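Local coordinates for protein PBP5 (Haemophilus influenzae, PDB 3A3J) that removes C-terminal D-alanyl residues from the sugar-peptide precursors of the bacterial cell wall as a serine-type carboxypeptidase of the penicillin-binding protein family, at residues A[39-42]-A[43-46]; A[91-94]-A[95-99]; A[166-169]-A[170-174]. All coordinates share one frame; numbering follows the deposited sequence.

Interaction 1 (A[39-42]-A[43-46]); sequences KMMT and SYVV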
ATOM      1  N   LYS A  39     -12.449   3.257  -0.821  1.00 19.70           N
ATOM      2  CA  LYS A  39     -12.726   2.024  -0.007  1.00 20.06           C
ATOM      3  C   LYS A  39     -11.515   1.268   0.520  1.00 19.82           C
ATOM      4  O   LYS A  39     -11.633   0.408   1.430  1.00 20.01           O
ATOM      5  CB  LYS A  39     -13.655   1.054  -0.769  1.00 21.00           C
ATOM      6  CG  LYS A  39     -15.041   1.722  -0.946  1.00 22.12           C
ATOM      7  CD  LYS A  39     -15.859   1.085  -2.041  1.00 19.87           C
ATOM      8  CE  LYS A  39     -17.304   1.688  -2.099  1.00 19.74           C
ATOM      9  NZ  LYS A  39     -17.285   2.779  -3.075  1.00 15.41           N
ATOM     10  N   MET A  40     -10.372   1.469  -0.126  1.00 20.33           N
ATOM     11  CA  MET A  40      -9.113   0.910   0.417  1.00 21.76           C
ATOM     12  C   MET A  40      -8.807   1.479   1.834  1.00 18.87           C
ATOM     13  O   MET A  40      -8.526   0.728   2.729  1.00 18.85           O
ATOM     14  CB  MET A  40      -7.934   1.286  -0.549  1.00 20.91           C
ATOM     15  CG  MET A  40      -7.846   0.264  -1.716  1.00 25.39           C
ATOM     16  SD  MET A  40      -6.765   0.843  -2.988  1.00 31.57           S
ATOM     17  CE  MET A  40      -5.229   1.497  -2.242  1.00 26.36           C
ATOM     18  N   MET A  41      -8.896   2.794   1.995  1.00 18.83           N
ATOM     19  CA  MET A  41      -8.750   3.413   3.355  1.00 22.26           C
ATOM     20  C   MET A  41      -9.824   2.911   4.322  1.00 21.35           C
ATOM     21  O   MET A  41      -9.550   2.444   5.446  1.00 22.37           O
ATOM     22  CB  MET A  41      -8.745   4.952   3.285  1.00 22.68           C
ATOM     23  CG  MET A  41      -8.370   5.642   4.693  1.00 24.11           C
ATOM     24  SD  MET A  41      -6.902   4.907   5.483  1.00 26.25           S
ATOM     25  CE  MET A  41      -5.743   5.978   4.738  1.00 27.59           C
ATOM     26  N   THR A  42     -11.068   2.912   3.859  1.00 23.18           N
ATOM     27  CA  THR A  42     -12.164   2.325   4.701  1.00 19.98           C
ATOM     28  C   THR A  42     -11.851   0.927   5.186  1.00 22.38           C
ATOM     29  O   THR A  42     -12.039   0.585   6.368  1.00 21.02           O
ATOM     30  CB  THR A  42     -13.548   2.312   3.944  1.00 20.71           C
ATOM     31  OG1 THR A  42     -13.894   3.651   3.561  1.00 19.89           O
ATOM     32  CG2 THR A  42     -14.632   1.715   4.835  1.00 15.48           C
ATOM     33  N   SER A  43     -11.406   0.056   4.267  1.00 23.68           N
ATOM     34  CA  SER A  43     -11.015  -1.320   4.687  1.00 24.56           C
ATOM     35  C   SER A  43      -9.758  -1.340   5.570  1.00 22.72           C
ATOM     36  O   SER A  43      -9.584  -2.238   6.382  1.00 23.20           O
ATOM     37  CB  SER A  43     -10.724  -2.147   3.407  1.00 25.52           C
ATOM     38  OG  SER A  43     -11.782  -1.784   2.453  1.00 33.35           O
ATOM     39  N   TYR A  44      -8.854  -0.399   5.347  1.00 23.39           N
ATOM     40  CA  TYR A  44      -7.698  -0.239   6.253  1.00 23.97           C
ATOM     41  C   TYR A  44      -8.205  -0.013   7.722  1.00 24.35           C
ATOM     42  O   TYR A  44      -7.942  -0.843   8.624  1.00 25.14           O
ATOM     43  CB  TYR A  44      -6.741   0.888   5.791  1.00 24.51           C
ATOM     44  CG  TYR A  44      -5.453   0.861   6.648  1.00 23.27           C
ATOM     45  CD1 TYR A  44      -4.376   0.025   6.293  1.00 25.71           C
ATOM     46  CD2 TYR A  44      -5.373   1.551   7.861  1.00 21.65           C
ATOM     47  CE1 TYR A  44      -3.202  -0.059   7.097  1.00 28.62           C
ATOM     48  CE2 TYR A  44      -4.210   1.498   8.674  1.00 25.67           C
ATOM     49  CZ  TYR A  44      -3.121   0.697   8.266  1.00 27.44           C
ATOM     50  OH  TYR A  44      -1.979   0.602   9.021  1.00 31.67           O
ATOM     51  N   VAL A  45      -9.050   1.007   7.916  1.00 24.59           N
ATOM     52  CA  VAL A  45      -9.713   1.241   9.285  1.00 22.87           C
ATOM     53  C   VAL A  45     -10.357  -0.026   9.823  1.00 24.17           C
ATOM     54  O   VAL A  45     -10.016  -0.475  10.902  1.00 22.95           O
ATOM     55  CB  VAL A  45     -10.720   2.395   9.196  1.00 22.64           C
ATOM     56  CG1 VAL A  45     -11.373   2.738  10.550  1.00 22.56           C
ATOM     57  CG2 VAL A  45      -9.998   3.605   8.688  1.00 19.11           C
ATOM     58  N   VAL A  46     -11.213  -0.675   9.010  1.00 25.18           N
ATOM     59  CA  VAL A  46     -11.890  -1.914   9.435  1.00 25.90           C
ATOM     60  C   VAL A  46     -10.857  -2.976   9.770  1.00 26.69           C
ATOM     61  O   VAL A  46     -10.955  -3.691  10.776  1.00 27.96           O
ATOM     62  CB  VAL A  46     -12.891  -2.491   8.311  1.00 26.02           C
ATOM     63  CG1 VAL A  46     -13.515  -3.808   8.787  1.00 26.47           C
ATOM     64  CG2 VAL A  46     -14.027  -1.522   7.972  1.00 24.46           C
TER
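Four backbone hydrogen bonds join residues 39-42 to 43-46 along one buried helix: Ser-43 N to Lys-39 O, Tyr-44 N to Met-40 O, Val-45 N to Met-41 O and Val-46 N to Thr-42 O. Each is an i to i+4 bond. The Val-45 N to Met-41 O bond is 2.9 Å long.

A side-chain bond appears to be added at the first of these acceptors. Ser-43 OG lies beside its own backbone N (chi1 -42°), which turns the hydroxyl back one helical turn toward Lys-39 O. The amide bond to that oxygen is firm; the hydroxyl of the same residue seems to supply a second, but the modelled distance of 2.4 Å from Ser-43 OG to Lys-39 O is very short and leaves its geometry doubtful.

The sulfur contact is of the Met-aromatic kind. Met-41 has a chain bent at chi2 and chi3, which brings SD to 4.0 Å from Tyr-44 CB. The same sulfur approaches the Tyr-44 ring obliquely, 54° off the ring normal. Tyr-125 and Phe-129 meet this ring edge-to-face, while Tyr-44 OH bonds to Asp-164.

The valine methyls touch carbonyl oxygens: Val-46 CG2 sits 3.3 Å from Thr-42 O, and Val-45 CG2 rests 3.5 Å from Met-41 O. Thr-42 OG1 has its hydrogen-bond partner in Pro-139 O.

Lys-39 leads away from these turns to bond through NZ with Ser-36 OG and His-140 O. With Ser-36 as the probable acylated serine and Lys-39 the probable proton acceptor, this is the SxxK motif at the start of the central helix of the serine penicillin-binding fold.

Interaction 2 (A[91-94]-A[95-99]); sequences LNRG and VIVVS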
ATOM      1  N   LEU A  91     -19.871  -7.759   5.683  1.00 25.81           N
ATOM      2  CA  LEU A  91     -19.845  -6.356   5.286  1.00 25.18           C
ATOM      3  C   LEU A  91     -18.501  -5.970   4.650  1.00 23.68           C
ATOM      4  O   LEU A  91     -18.431  -5.296   3.678  1.00 22.28           O
ATOM      5  CB  LEU A  91     -20.172  -5.455   6.486  1.00 24.94           C
ATOM      6  CG  LEU A  91     -21.607  -5.532   7.069  1.00 26.45           C
ATOM      7  CD1 LEU A  91     -21.623  -4.726   8.349  1.00 24.09           C
ATOM      8  CD2 LEU A  91     -22.501  -4.899   6.011  1.00 26.27           C
ATOM      9  N   ASN A  92     -17.441  -6.348   5.311  1.00 23.93           N
ATOM     10  CA  ASN A  92     -16.080  -6.070   4.883  1.00 24.96           C
ATOM     11  C   ASN A  92     -15.761  -6.765   3.522  1.00 26.15           C
ATOM     12  O   ASN A  92     -15.327  -6.116   2.550  1.00 26.29           O
ATOM     13  CB  ASN A  92     -15.156  -6.601   5.979  1.00 24.32           C
ATOM     14  CG  ASN A  92     -13.770  -5.992   5.897  1.00 28.25           C
ATOM     15  OD1 ASN A  92     -12.826  -6.663   6.230  1.00 27.30           O
ATOM     16  ND2 ASN A  92     -13.643  -4.777   5.356  1.00 26.17           N
ATOM     17  N   ARG A  93     -16.122  -8.042   3.427  1.00 27.38           N
ATOM     18  CA  ARG A  93     -16.033  -8.738   2.142  1.00 29.65           C
ATOM     19  C   ARG A  93     -16.796  -7.932   1.111  1.00 28.50           C
ATOM     20  O   ARG A  93     -16.275  -7.661   0.017  1.00 30.05           O
ATOM     21  CB  ARG A  93     -16.494 -10.218   2.285  1.00 31.20           C
ATOM     22  CG  ARG A  93     -16.484 -11.097   1.031  1.00 34.97           C
ATOM     23  CD  ARG A  93     -15.717 -12.457   1.260  1.00 35.91           C
ATOM     24  NE  ARG A  93     -15.948 -12.889   2.595  1.00 41.48           N
ATOM     25  CZ  ARG A  93     -15.063 -13.479   3.366  1.00 37.46           C
ATOM     26  NH1 ARG A  93     -13.832 -13.760   2.952  1.00 37.12           N
ATOM     27  NH2 ARG A  93     -15.435 -13.749   4.564  1.00 32.92           N
ATOM     28  N   GLY A  94     -17.982  -7.417   1.448  1.00 27.65           N
ATOM     29  CA  GLY A  94     -18.731  -6.681   0.434  1.00 25.82           C
ATOM     30  C   GLY A  94     -18.088  -5.373   0.012  1.00 26.11           C
ATOM     31  O   GLY A  94     -18.217  -4.943  -1.143  1.00 27.49           O
ATOM     32  N   VAL A  95     -17.529  -4.628   0.978  1.00 24.83           N
ATOM     33  CA  VAL A  95     -16.735  -3.431   0.650  1.00 23.44           C
ATOM     34  C   VAL A  95     -15.519  -3.815  -0.233  1.00 23.55           C
ATOM     35  O   VAL A  95     -15.258  -3.185  -1.214  1.00 21.45           O
ATOM     36  CB  VAL A  95     -16.130  -2.809   1.966  1.00 23.31           C
ATOM     37  CG1 VAL A  95     -15.125  -1.691   1.605  1.00 20.67           C
ATOM     38  CG2 VAL A  95     -17.280  -2.323   2.903  1.00 21.12           C
ATOM     39  N   ILE A  96     -14.761  -4.808   0.210  1.00 23.44           N
ATOM     40  CA  ILE A  96     -13.535  -5.201  -0.479  1.00 26.43           C
ATOM     41  C   ILE A  96     -13.768  -5.815  -1.888  1.00 26.85           C
ATOM     42  O   ILE A  96     -13.282  -5.266  -2.840  1.00 27.31           O
ATOM     43  CB  ILE A  96     -12.756  -6.176   0.332  1.00 27.24           C
ATOM     44  CG1 ILE A  96     -12.042  -5.450   1.502  1.00 25.30           C
ATOM     45  CG2 ILE A  96     -11.728  -6.887  -0.616  1.00 28.27           C
ATOM     46  CD1 ILE A  96     -11.527  -6.477   2.535  1.00 24.27           C
ATOM     47  N   VAL A  97     -14.604  -6.858  -2.009  1.00 27.84           N
ATOM     48  CA  VAL A  97     -14.869  -7.523  -3.341  1.00 26.67           C
ATOM     49  C   VAL A  97     -15.768  -6.735  -4.276  1.00 27.30           C
ATOM     50  O   VAL A  97     -15.433  -6.593  -5.463  1.00 28.59           O
ATOM     51  CB  VAL A  97     -15.356  -8.948  -3.113  1.00 27.00           C
ATOM     52  CG1 VAL A  97     -15.459  -9.749  -4.451  1.00 25.37           C
ATOM     53  CG2 VAL A  97     -14.376  -9.620  -2.126  1.00 24.41           C
ATOM     54  N   VAL A  98     -16.865  -6.142  -3.784  1.00 26.09           N
ATOM     55  CA  VAL A  98     -17.780  -5.487  -4.720  1.00 26.04           C
ATOM     56  C   VAL A  98     -18.028  -4.034  -4.457  1.00 26.37           C
ATOM     57  O   VAL A  98     -18.996  -3.500  -4.948  1.00 25.52           O
ATOM     58  CB  VAL A  98     -19.194  -6.235  -4.807  1.00 25.82           C
ATOM     59  CG1 VAL A  98     -18.976  -7.694  -5.251  1.00 24.25           C
ATOM     60  CG2 VAL A  98     -19.858  -6.237  -3.467  1.00 27.12           C
ATOM     61  N   SER A  99     -17.181  -3.401  -3.641  1.00 27.16           N
ATOM     62  CA  SER A  99     -17.291  -1.966  -3.403  1.00 26.40           C
ATOM     63  C   SER A  99     -18.690  -1.570  -2.901  1.00 24.34           C
ATOM     64  O   SER A  99     -19.300  -0.623  -3.414  1.00 21.21           O
ATOM     65  CB  SER A  99     -17.056  -1.275  -4.712  1.00 26.02           C
ATOM     66  OG  SER A  99     -15.685  -1.349  -4.956  1.00 35.51           O
TER
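Arg-93 and Val-97 run side by side on the last turns of helix 88-98, which leads into Ser-99, probably the serine of the SxN motif of penicillin-binding enzymes. Arg-93 CG, anti to its main-chain nitrogen (chi1 179°), comes to 4.1 Å from Val-97 CG2. One residue back, the end of Ile-96 crosses Asn-92, with Ile-96 CD1 4.1 Å from Asn-92 CG. The remaining first-shell contacts are made with carbonyls: Val-95 CG2 lies 3.3 Å from Leu-91 O.

The helix backbone spaces these pairs four residues apart. Val-95 N, Ile-96 N and Val-97 N bond to Leu-91 O, Asn-92 O and Arg-93 O; the last two bonds are 2.7 Å long. The next, Val-98 N to Gly-94 O, stretches to 3.2 Å with its donor well above the carbonyl plane, as the helix winds down. Ser-99 then takes a positive phi of 55°, and its amide makes a weak bond to Val-95 O.

Farther out, Arg-93 NH1 forms a salt bridge with Glu-174, Val-95 packs on Ala-103, Thr-104 and Leu-107 of helix 101-112, and Ile-96 meets Tyr-172. NZ of Lys-202, probably a substrate-binding residue, hydrogen-bonds to Ile-96 O and weakly to Val-95 O and Ser-99 OG; the carbonyls at this end of the helix thus hold the lysine ammonium beside Ser-99. Here too Val-98 CG2, set between its own nitrogen and carbonyl carbon, presses to 3.1 Å from Gly-94 O.

Interaction 3 (A[166-169]-A[170-174]); sequences PEEY and KIYSE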
ATOM      1  N   PRO A 166      -2.182  -8.502   6.258  1.00 34.42           N
ATOM      2  CA  PRO A 166      -2.016  -9.626   5.326  1.00 35.09           C
ATOM      3  C   PRO A 166      -3.252 -10.525   5.281  1.00 36.63           C
ATOM      4  O   PRO A 166      -3.613 -11.074   4.251  1.00 36.65           O
ATOM      5  CB  PRO A 166      -0.829 -10.396   5.886  1.00 36.18           C
ATOM      6  CG  PRO A 166      -0.628  -9.790   7.421  1.00 36.21           C
ATOM      7  CD  PRO A 166      -1.155  -8.406   7.323  1.00 33.46           C
ATOM      8  N   GLU A 167      -3.930 -10.690   6.386  1.00 37.50           N
ATOM      9  CA  GLU A 167      -5.050 -11.586   6.380  1.00 39.01           C
ATOM     10  C   GLU A 167      -6.195 -10.904   5.606  1.00 38.87           C
ATOM     11  O   GLU A 167      -6.838 -11.516   4.734  1.00 41.01           O
ATOM     12  CB  GLU A 167      -5.390 -11.990   7.814  1.00 39.92           C
ATOM     13  CG  GLU A 167      -6.240 -13.225   7.973  1.00 45.66           C
ATOM     14  CD  GLU A 167      -5.848 -14.399   7.046  1.00 53.87           C
ATOM     15  OE1 GLU A 167      -4.637 -14.725   6.893  1.00 54.02           O
ATOM     16  OE2 GLU A 167      -6.784 -15.020   6.471  1.00 58.77           O
ATOM     17  N   GLU A 168      -6.426  -9.635   5.859  1.00 37.39           N
ATOM     18  CA  GLU A 168      -7.462  -8.920   5.135  1.00 36.42           C
ATOM     19  C   GLU A 168      -7.115  -8.882   3.620  1.00 35.19           C
ATOM     20  O   GLU A 168      -7.991  -9.092   2.801  1.00 32.91           O
ATOM     21  CB  GLU A 168      -7.685  -7.512   5.740  1.00 36.95           C
ATOM     22  CG  GLU A 168      -8.691  -6.537   4.974  1.00 44.80           C
ATOM     23  CD  GLU A 168      -9.657  -5.730   5.926  1.00 51.56           C
ATOM     24  OE1 GLU A 168      -9.655  -6.046   7.128  1.00 59.42           O
ATOM     25  OE2 GLU A 168     -10.417  -4.803   5.517  1.00 53.19           O
ATOM     26  N   TYR A 169      -5.837  -8.650   3.257  1.00 32.49           N
ATOM     27  CA  TYR A 169      -5.466  -8.442   1.846  1.00 30.86           C
ATOM     28  C   TYR A 169      -5.843  -9.651   0.935  1.00 31.20           C
ATOM     29  O   TYR A 169      -6.106  -9.494  -0.264  1.00 31.11           O
ATOM     30  CB  TYR A 169      -3.975  -8.112   1.719  1.00 30.36           C
ATOM     31  CG  TYR A 169      -3.599  -7.947   0.282  1.00 29.37           C
ATOM     32  CD1 TYR A 169      -4.106  -6.872  -0.442  1.00 28.45           C
ATOM     33  CD2 TYR A 169      -2.794  -8.896  -0.390  1.00 26.86           C
ATOM     34  CE1 TYR A 169      -3.821  -6.729  -1.767  1.00 25.11           C
ATOM     35  CE2 TYR A 169      -2.456  -8.733  -1.750  1.00 25.12           C
ATOM     36  CZ  TYR A 169      -2.998  -7.637  -2.415  1.00 27.79           C
ATOM     37  OH  TYR A 169      -2.745  -7.419  -3.755  1.00 32.60           O
ATOM     38  N   LYS A 170      -5.885 -10.842   1.528  1.00 30.14           N
ATOM     39  CA  LYS A 170      -6.257 -12.035   0.830  1.00 31.41           C
ATOM     40  C   LYS A 170      -7.665 -11.922   0.242  1.00 30.62           C
ATOM     41  O   LYS A 170      -7.965 -12.539  -0.758  1.00 30.20           O
ATOM     42  CB  LYS A 170      -6.186 -13.223   1.780  1.00 31.69           C
ATOM     43  CG  LYS A 170      -4.755 -13.621   2.101  1.00 34.60           C
ATOM     44  CD  LYS A 170      -4.794 -14.828   2.990  1.00 37.06           C
ATOM     45  CE  LYS A 170      -3.432 -15.081   3.570  1.00 40.60           C
ATOM     46  NZ  LYS A 170      -3.615 -16.153   4.569  1.00 42.32           N
ATOM     47  N   ILE A 171      -8.504 -11.108   0.860  1.00 28.67           N
ATOM     48  CA  ILE A 171      -9.866 -11.018   0.448  1.00 27.17           C
ATOM     49  C   ILE A 171      -9.927 -10.300  -0.908  1.00 27.18           C
ATOM     50  O   ILE A 171     -10.848 -10.502  -1.686  1.00 28.12           O
ATOM     51  CB  ILE A 171     -10.739 -10.295   1.536  1.00 26.19           C
ATOM     52  CG1 ILE A 171     -10.736 -11.125   2.825  1.00 25.43           C
ATOM     53  CG2 ILE A 171     -12.228 -10.072   0.990  1.00 21.56           C
ATOM     54  CD1 ILE A 171     -11.409 -10.380   4.087  1.00 25.56           C
ATOM     55  N   TYR A 172      -8.965  -9.438  -1.141  1.00 25.38           N
ATOM     56  CA  TYR A 172      -8.868  -8.665  -2.372  1.00 26.34           C
ATOM     57  C   TYR A 172      -8.642  -9.493  -3.663  1.00 26.16           C
ATOM     58  O   TYR A 172      -8.796  -8.969  -4.732  1.00 26.00           O
ATOM     59  CB  TYR A 172      -7.680  -7.757  -2.265  1.00 25.50           C
ATOM     60  CG  TYR A 172      -7.955  -6.586  -1.399  1.00 29.67           C
ATOM     61  CD1 TYR A 172      -8.234  -5.374  -1.954  1.00 29.61           C
ATOM     62  CD2 TYR A 172      -7.991  -6.707  -0.013  1.00 29.69           C
ATOM     63  CE1 TYR A 172      -8.540  -4.311  -1.164  1.00 30.75           C
ATOM     64  CE2 TYR A 172      -8.259  -5.606   0.793  1.00 28.61           C
ATOM     65  CZ  TYR A 172      -8.532  -4.443   0.202  1.00 27.89           C
ATOM     66  OH  TYR A 172      -8.816  -3.336   0.954  1.00 35.46           O
ATOM     67  N   SER A 173      -8.282 -10.757  -3.562  1.00 26.00           N
ATOM     68  CA  SER A 173      -8.225 -11.557  -4.763  1.00 28.12           C
ATOM     69  C   SER A 173      -9.482 -12.507  -4.887  1.00 27.93           C
ATOM     70  O   SER A 173      -9.535 -13.380  -5.778  1.00 27.72           O
ATOM     71  CB  SER A 173      -6.922 -12.352  -4.768  1.00 26.60           C
ATOM     72  OG  SER A 173      -6.865 -13.019  -3.519  1.00 29.24           O
ATOM     73  N   GLU A 174     -10.509 -12.322  -4.047  1.00 27.35           N
ATOM     74  CA  GLU A 174     -11.703 -13.145  -4.207  1.00 27.74           C
ATOM     75  C   GLU A 174     -12.383 -12.616  -5.464  1.00 27.35           C
ATOM     76  O   GLU A 174     -12.484 -11.400  -5.630  1.00 28.04           O
ATOM     77  CB  GLU A 174     -12.618 -13.058  -2.973  1.00 26.70           C
ATOM     78  CG  GLU A 174     -11.958 -13.753  -1.799  1.00 29.04           C
ATOM     79  CD  GLU A 174     -12.797 -13.618  -0.556  1.00 26.77           C
ATOM     80  OE1 GLU A 174     -13.913 -13.092  -0.704  1.00 33.39           O
ATOM     81  OE2 GLU A 174     -12.354 -13.974   0.555  1.00 30.40           O
TER
HETATM   82  O   HOH W   1      -5.174 -10.967  -2.559  1.00 28.33           O
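Lys-170 lies back along the short helix 166-169 and meets its acidic partner Glu-167 at the tip. Its CB stands 3.5 Å from Glu-167 O, and its CG is as close to Pro-166 O, at 3.5 Å. CG is set beside the backbone N (chi1 -73°), and the extended methylenes beyond it slant across the carboxylate. CD passes both carboxylate oxygens at van der Waals range, CE comes to 3.6 Å from Glu-167 OE1, and Lys-170 NZ finally reaches Glu-167 OE1 at 2.9 Å in a salt bridge. The ammonium arrives on the syn side of OE1, 20° out of the carboxylate plane; a bend at chi2 of Glu-167 brings the acid round to meet it.

The buried side of the turn is aromatic. The side chains of Tyr-169 and Tyr-172 cross at about a right angle, yet their ring planes differ by only 23°. With centroids 5.5 Å apart the rings are offset and share little face; the touch is Tyr-169 CD1 against Tyr-172 CD2. Glu-168 O lies at the edge of the Tyr-172 ring and accepts the amide of Ile-171. Tyr-169 O takes a bond from Tyr-172 N, and a water ties it to Ser-173 OG. Tyr-169 OH bonds to Asp-199, and Tyr-172 packs on Ile-161 and Met-201 near the active site.

Chemically the turn is two-sided: an ion pair between exposed side chains, probably softened by solvent, closes the outer side, while the two tyrosine rings make up the inner one.

How the interactions relate
From the N terminus the chain passes through interaction 1 on helix 38-51, then interaction 2 at the end of helix 88-98, then interaction 3 on helix 166-169 and the loop before strand 176-179. Each closes just a helical turn or so; they follow in series, and none nests in or crosses another. In space they converge, with centres 10 to 12 Å apart. Ser-43 of interaction 1 touches Val-95 and Ile-96 of interaction 2 and Tyr-172 of interaction 3, and Lys-39 CE approaches Ser-99 O. Val-97 of interaction 2 packs on Glu-174 of interaction 3, so helices 38-51 and 88-98 meet helix 166-169 and the loop after it beside the active site.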